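Local coordinates for protein probable FAD-dependent oxidoreductase PA4991 (Pseudomonas aeruginosa PAO1, PDB 5EZ7) that binds one FAD per monomer and probably works as an oxidoreductase of the DAO family, though its physiological substrate is not known, at residues A100-P106 with F143-R149; L134-L138 with L239-Y243. All blocks are in the same frame, centred on the assembly; numbering follows the deposited sequence.

Contact 1. Residues A100-P106 with F143-R149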
# COMPACT_ATOMS: atom_id res chain seq x y z
N ALA A 100 3.59 15.39 -8.41
CA ALA A 100 4.86 15.56 -7.76
C ALA A 100 4.64 15.59 -6.25
O ALA A 100 3.61 16.05 -5.76
CB ALA A 100 5.51 16.84 -8.21
N HIS A 101 5.60 15.03 -5.54
CA HIS A 101 5.71 15.17 -4.11
C HIS A 101 6.92 16.06 -3.91
O HIS A 101 7.82 16.06 -4.73
CB HIS A 101 5.91 13.81 -3.47
CG HIS A 101 5.97 13.85 -1.98
ND1 HIS A 101 4.84 13.94 -1.20
CD2 HIS A 101 7.02 13.86 -1.13
CE1 HIS A 101 5.18 13.98 0.07
NE2 HIS A 101 6.50 13.92 0.14
N TYR A 102 6.94 16.85 -2.84
CA TYR A 102 7.97 17.91 -2.63
C TYR A 102 8.76 17.72 -1.33
O TYR A 102 8.27 17.04 -0.41
CB TYR A 102 7.33 19.30 -2.63
CG TYR A 102 6.74 19.70 -3.96
CD1 TYR A 102 5.56 19.14 -4.43
CD2 TYR A 102 7.36 20.67 -4.75
CE1 TYR A 102 5.02 19.50 -5.66
CE2 TYR A 102 6.82 21.05 -5.97
CZ TYR A 102 5.65 20.48 -6.42
OH TYR A 102 5.12 20.87 -7.63
N LEU A 103 9.98 18.28 -1.30
CA LEU A 103 10.73 18.47 -0.05
C LEU A 103 10.59 19.93 0.29
O LEU A 103 10.53 20.78 -0.60
CB LEU A 103 12.23 18.14 -0.16
CG LEU A 103 12.67 16.80 -0.71
CD1 LEU A 103 14.19 16.70 -0.74
CD2 LEU A 103 12.06 15.63 0.06
N TRP A 104 10.62 20.21 1.57
CA TRP A 104 10.25 21.50 2.12
C TRP A 104 11.19 21.80 3.29
O TRP A 104 11.17 21.11 4.31
CB TRP A 104 8.78 21.39 2.50
CG TRP A 104 8.19 22.44 3.33
CD1 TRP A 104 8.59 23.74 3.48
CD2 TRP A 104 7.00 22.28 4.10
NE1 TRP A 104 7.73 24.38 4.34
CE2 TRP A 104 6.74 23.51 4.71
CE3 TRP A 104 6.15 21.20 4.37
CZ2 TRP A 104 5.66 23.69 5.56
CZ3 TRP A 104 5.08 21.38 5.21
CH2 TRP A 104 4.84 22.61 5.80
N SER A 105 12.05 22.80 3.08
CA SER A 105 13.22 23.08 3.93
C SER A 105 13.09 24.48 4.55
O SER A 105 12.24 25.27 4.10
CB SER A 105 14.52 23.01 3.09
OG SER A 105 15.00 21.67 2.96
N PRO A 106 13.90 24.78 5.59
CA PRO A 106 13.93 26.16 6.10
C PRO A 106 15.22 26.89 5.71
O PRO A 106 15.90 26.49 4.76
CB PRO A 106 13.83 25.95 7.63
CG PRO A 106 14.27 24.52 7.87
CD PRO A 106 14.60 23.89 6.54
N PHE A 143 5.58 32.43 3.13
CA PHE A 143 6.46 31.30 2.89
C PHE A 143 7.89 31.73 2.74
O PHE A 143 8.26 32.35 1.74
CB PHE A 143 6.10 30.51 1.64
CG PHE A 143 6.99 29.31 1.44
CD1 PHE A 143 7.18 28.39 2.49
CD2 PHE A 143 7.65 29.10 0.24
CE1 PHE A 143 8.00 27.28 2.34
CE2 PHE A 143 8.46 27.98 0.08
CZ PHE A 143 8.64 27.07 1.13
N LYS A 144 8.69 31.37 3.74
CA LYS A 144 10.13 31.59 3.74
C LYS A 144 10.71 30.20 3.63
O LYS A 144 10.01 29.21 3.87
CB LYS A 144 10.55 32.27 5.05
CG LYS A 144 9.74 33.54 5.36
CD LYS A 144 10.01 34.14 6.74
CE LYS A 144 11.30 34.94 6.81
NZ LYS A 144 11.47 35.90 5.68
N GLY A 145 11.97 30.11 3.24
CA GLY A 145 12.56 28.81 2.96
C GLY A 145 12.24 28.39 1.54
O GLY A 145 11.78 29.20 0.73
N LYS A 146 12.47 27.11 1.26
CA LYS A 146 12.51 26.64 -0.12
C LYS A 146 11.97 25.26 -0.30
O LYS A 146 12.12 24.39 0.57
CB LYS A 146 13.93 26.72 -0.67
CG LYS A 146 15.06 26.74 0.36
CD LYS A 146 16.39 27.08 -0.31
CE LYS A 146 16.40 28.52 -0.81
NZ LYS A 146 17.78 28.98 -1.09
N ALA A 147 11.35 25.05 -1.45
CA ALA A 147 10.73 23.78 -1.77
C ALA A 147 11.35 23.22 -3.04
O ALA A 147 11.70 23.98 -3.96
CB ALA A 147 9.23 23.95 -1.93
N TYR A 148 11.47 21.89 -3.06
CA TYR A 148 12.10 21.14 -4.15
C TYR A 148 11.13 20.07 -4.68
O TYR A 148 10.66 19.24 -3.93
CB TYR A 148 13.39 20.48 -3.66
CG TYR A 148 14.43 21.41 -3.07
CD1 TYR A 148 14.28 21.94 -1.79
CD2 TYR A 148 15.59 21.75 -3.77
CE1 TYR A 148 15.23 22.79 -1.23
CE2 TYR A 148 16.56 22.60 -3.23
CZ TYR A 148 16.37 23.12 -1.95
OH TYR A 148 17.31 23.98 -1.39
N ARG A 149 10.84 20.13 -5.97
CA ARG A 149 9.96 19.19 -6.68
C ARG A 149 10.68 17.83 -6.97
O ARG A 149 11.78 17.83 -7.53
CB ARG A 149 9.48 19.84 -8.00
CG ARG A 149 8.58 18.95 -8.86
CD ARG A 149 8.14 19.55 -10.20
NE ARG A 149 6.86 18.94 -10.57
CZ ARG A 149 6.42 18.63 -11.80
NH1 ARG A 149 7.14 18.90 -12.89
NH2 ARG A 149 5.22 18.04 -11.95
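Leu103 and Tyr148 face each other as the hydrogen-bonded pair at the middle of an antiparallel strand pairing. Leu103 N donates to Tyr148 O at 2.9 Å, and Tyr148 N returns a bond of equal length to Leu103 O. Ser105 N continues the series to Lys146 O at 3.0 Å; the bond back from Lys146 N to Ser105 O is weak. Between these pairs the chains come closer, and the CA of Ala147 brings its hydrogen to Leu103 O (3.2 Å).

The side chains of Tyr102, Trp104, Ala147 and Arg149 share one face of the sheet. Arg149 carries its CG anti to the backbone N (chi1 178°) and runs extended past the Tyr102 ring, its CB 3.6 Å from Tyr102 CE2; farther along, Arg149 NE lies 3.4 Å from Ala100 CB. At the other end Trp104 NE1 lies near the plane of the Phe143 ring, at its edge, 3.5 Å from Phe143 CE1; the Phe143 ring and the five-membered ring of the indole are oblique, their planes at 57°.

Around this pairing, strand 244-246 and its flanks run beside 102-105 on the side away from 146-149, with backbone bonds joining Tyr102 to Tyr243 and His245, and Trp104 to Leu247. His101, just before the strand, packs edge-to-face with His245, and its side chain lies about 7 Å from the bound FAD. The pairing thus belongs to the mixed beta-sheet that, in DAO-family flavoenzymes, accompanies the Rossmann-type FAD-binding domain.

Contact 2. Residues L134-L138 with L239-Y243; sequences LPPAL and LKPLY
Pro135 places its CB 4.2 Å from Leu242 CD1, the first touch between two loops that pack against each other beside the large mixed sheet of this DAO-family fold. Residues 135-138 form a type I beta turn, with Pro136 and Ala137 at its corners, closed by a bond of 2.8 Å from Leu138 N to Pro135 O; residues 239-243 have no regular structure and lead into strand 244-246.

Pro136 follows, and its side chain crosses that of Pro241 at about a right angle. The two rings meet through Pro136 CB and Pro241 CD, 3.7 Å apart, while Pro136 CD rests near the carbonyl oxygen of Pro241. The aliphatic chain of Lys240 passes the carbonyl of Pro136 at its CD, then bends at chi4 (87°) as its amine leads away.

Ala137 is the buried centre of the contact. Its methyl lies against the carbonyl oxygens of Lys240 and Pro241 and against the CB of Leu242, 3.8 Å from Ala137 CB. Ala137 O accepts a bond from Trp302 NE1, and Lys240 O one from Trp269 NE1, which ties both loops to the surrounding fold.

Leu138 ends the turn. Leu242 holds its CG anti to the backbone N (chi1 179°), which carries its branch back toward the turn, and CD1 comes 4.3 Å from Leu138 CG; Leu300 packs on both leucines. The one hydrogen bond between the two segments runs from Ala137 N to Pro241 O, 3.3 Å long, with the donor tilted 26° from the carbonyl plane.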
# COMPACT_ATOMS: atom_id res chain seq x y z
N LEU A 134 5.28 26.54 -7.08
CA LEU A 134 5.12 26.07 -5.67
C LEU A 134 3.78 25.44 -5.48
O LEU A 134 2.82 25.90 -6.09
CB LEU A 134 5.21 27.20 -4.66
CG LEU A 134 6.61 27.79 -4.48
CD1 LEU A 134 6.59 29.22 -3.94
CD2 LEU A 134 7.46 26.87 -3.61
N PRO A 135 3.71 24.40 -4.61
CA PRO A 135 2.38 23.88 -4.22
C PRO A 135 1.46 25.01 -3.68
O PRO A 135 1.97 25.95 -3.02
CB PRO A 135 2.69 22.86 -3.13
CG PRO A 135 4.14 22.53 -3.27
CD PRO A 135 4.82 23.68 -3.95
N PRO A 136 0.14 24.93 -3.98
CA PRO A 136 -0.83 25.96 -3.55
C PRO A 136 -0.69 26.42 -2.09
O PRO A 136 -0.73 27.62 -1.81
CB PRO A 136 -2.17 25.26 -3.79
CG PRO A 136 -1.92 24.43 -5.01
CD PRO A 136 -0.53 23.89 -4.82
N ALA A 137 -0.50 25.46 -1.18
CA ALA A 137 -0.35 25.72 0.25
C ALA A 137 0.93 26.49 0.65
O ALA A 137 1.04 26.93 1.79
CB ALA A 137 -0.46 24.41 1.03
N LEU A 138 1.90 26.59 -0.26
CA LEU A 138 3.14 27.34 -0.04
C LEU A 138 3.30 28.60 -0.93
O LEU A 138 4.39 29.18 -0.98
CB LEU A 138 4.31 26.40 -0.29
CG LEU A 138 4.39 25.12 0.53
CD1 LEU A 138 5.59 24.35 0.09
CD2 LEU A 138 4.51 25.43 2.01
N LEU A 239 -8.35 24.33 3.50
CA LEU A 239 -7.09 23.70 3.17
C LEU A 239 -6.76 23.90 1.69
O LEU A 239 -7.64 24.08 0.89
CB LEU A 239 -7.09 22.22 3.53
CG LEU A 239 -7.52 21.91 4.95
CD1 LEU A 239 -7.46 20.39 5.13
CD2 LEU A 239 -6.69 22.62 6.00
N LYS A 240 -5.47 24.00 1.38
CA LYS A 240 -4.99 24.10 0.03
C LYS A 240 -4.11 22.87 -0.21
O LYS A 240 -3.45 22.38 0.73
CB LYS A 240 -4.22 25.40 -0.18
CG LYS A 240 -5.09 26.63 0.06
CD LYS A 240 -4.54 27.86 -0.65
CE LYS A 240 -5.37 29.13 -0.41
NZ LYS A 240 -4.94 29.86 0.83
N PRO A 241 -4.11 22.35 -1.45
CA PRO A 241 -3.35 21.13 -1.72
C PRO A 241 -1.83 21.25 -1.40
O PRO A 241 -1.20 22.29 -1.66
CB PRO A 241 -3.59 20.85 -3.20
CG PRO A 241 -4.64 21.81 -3.65
CD PRO A 241 -4.81 22.89 -2.64
N LEU A 242 -1.30 20.18 -0.83
CA LEU A 242 0.03 20.06 -0.40
C LEU A 242 0.45 18.58 -0.29
O LEU A 242 -0.29 17.72 0.30
CB LEU A 242 0.12 20.67 0.97
CG LEU A 242 1.48 20.64 1.67
CD1 LEU A 242 2.60 21.26 0.80
CD2 LEU A 242 1.27 21.36 2.97
N TYR A 243 1.62 18.29 -0.85
CA TYR A 243 2.21 16.94 -0.82
C TYR A 243 3.70 17.12 -0.55
O TYR A 243 4.44 17.49 -1.45
CB TYR A 243 1.96 16.22 -2.15
CG TYR A 243 0.49 16.18 -2.50
CD1 TYR A 243 -0.14 17.25 -3.14
CD2 TYR A 243 -0.29 15.10 -2.13
CE1 TYR A 243 -1.50 17.21 -3.42
CE2 TYR A 243 -1.64 15.06 -2.40
CZ TYR A 243 -2.25 16.11 -3.03
OH TYR A 243 -3.60 16.02 -3.25

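Both contacts are partly buried and lie in the same peripheral region of the chain, with centres 11 Å apart and segments that alternate along the sequence. Contact 1 is built on regular backbone pairing inside the mixed sheet, with aromatic and arginine side chains on one face; contact 2 joins two irregular loops chiefly through proline, alanine and leucine, with a single backbone bond. They meet directly: Tyr102 N is probably hydrogen-bonded to Tyr243 O at 2.9 Å, so the loop 239-243 enters the sheet next to strand 102-105. Packing adds to this where Leu134 CD2 lies 3.8 Å from Ala147 CB. Of the two, contact 1 comes nearer the flavin, through His101.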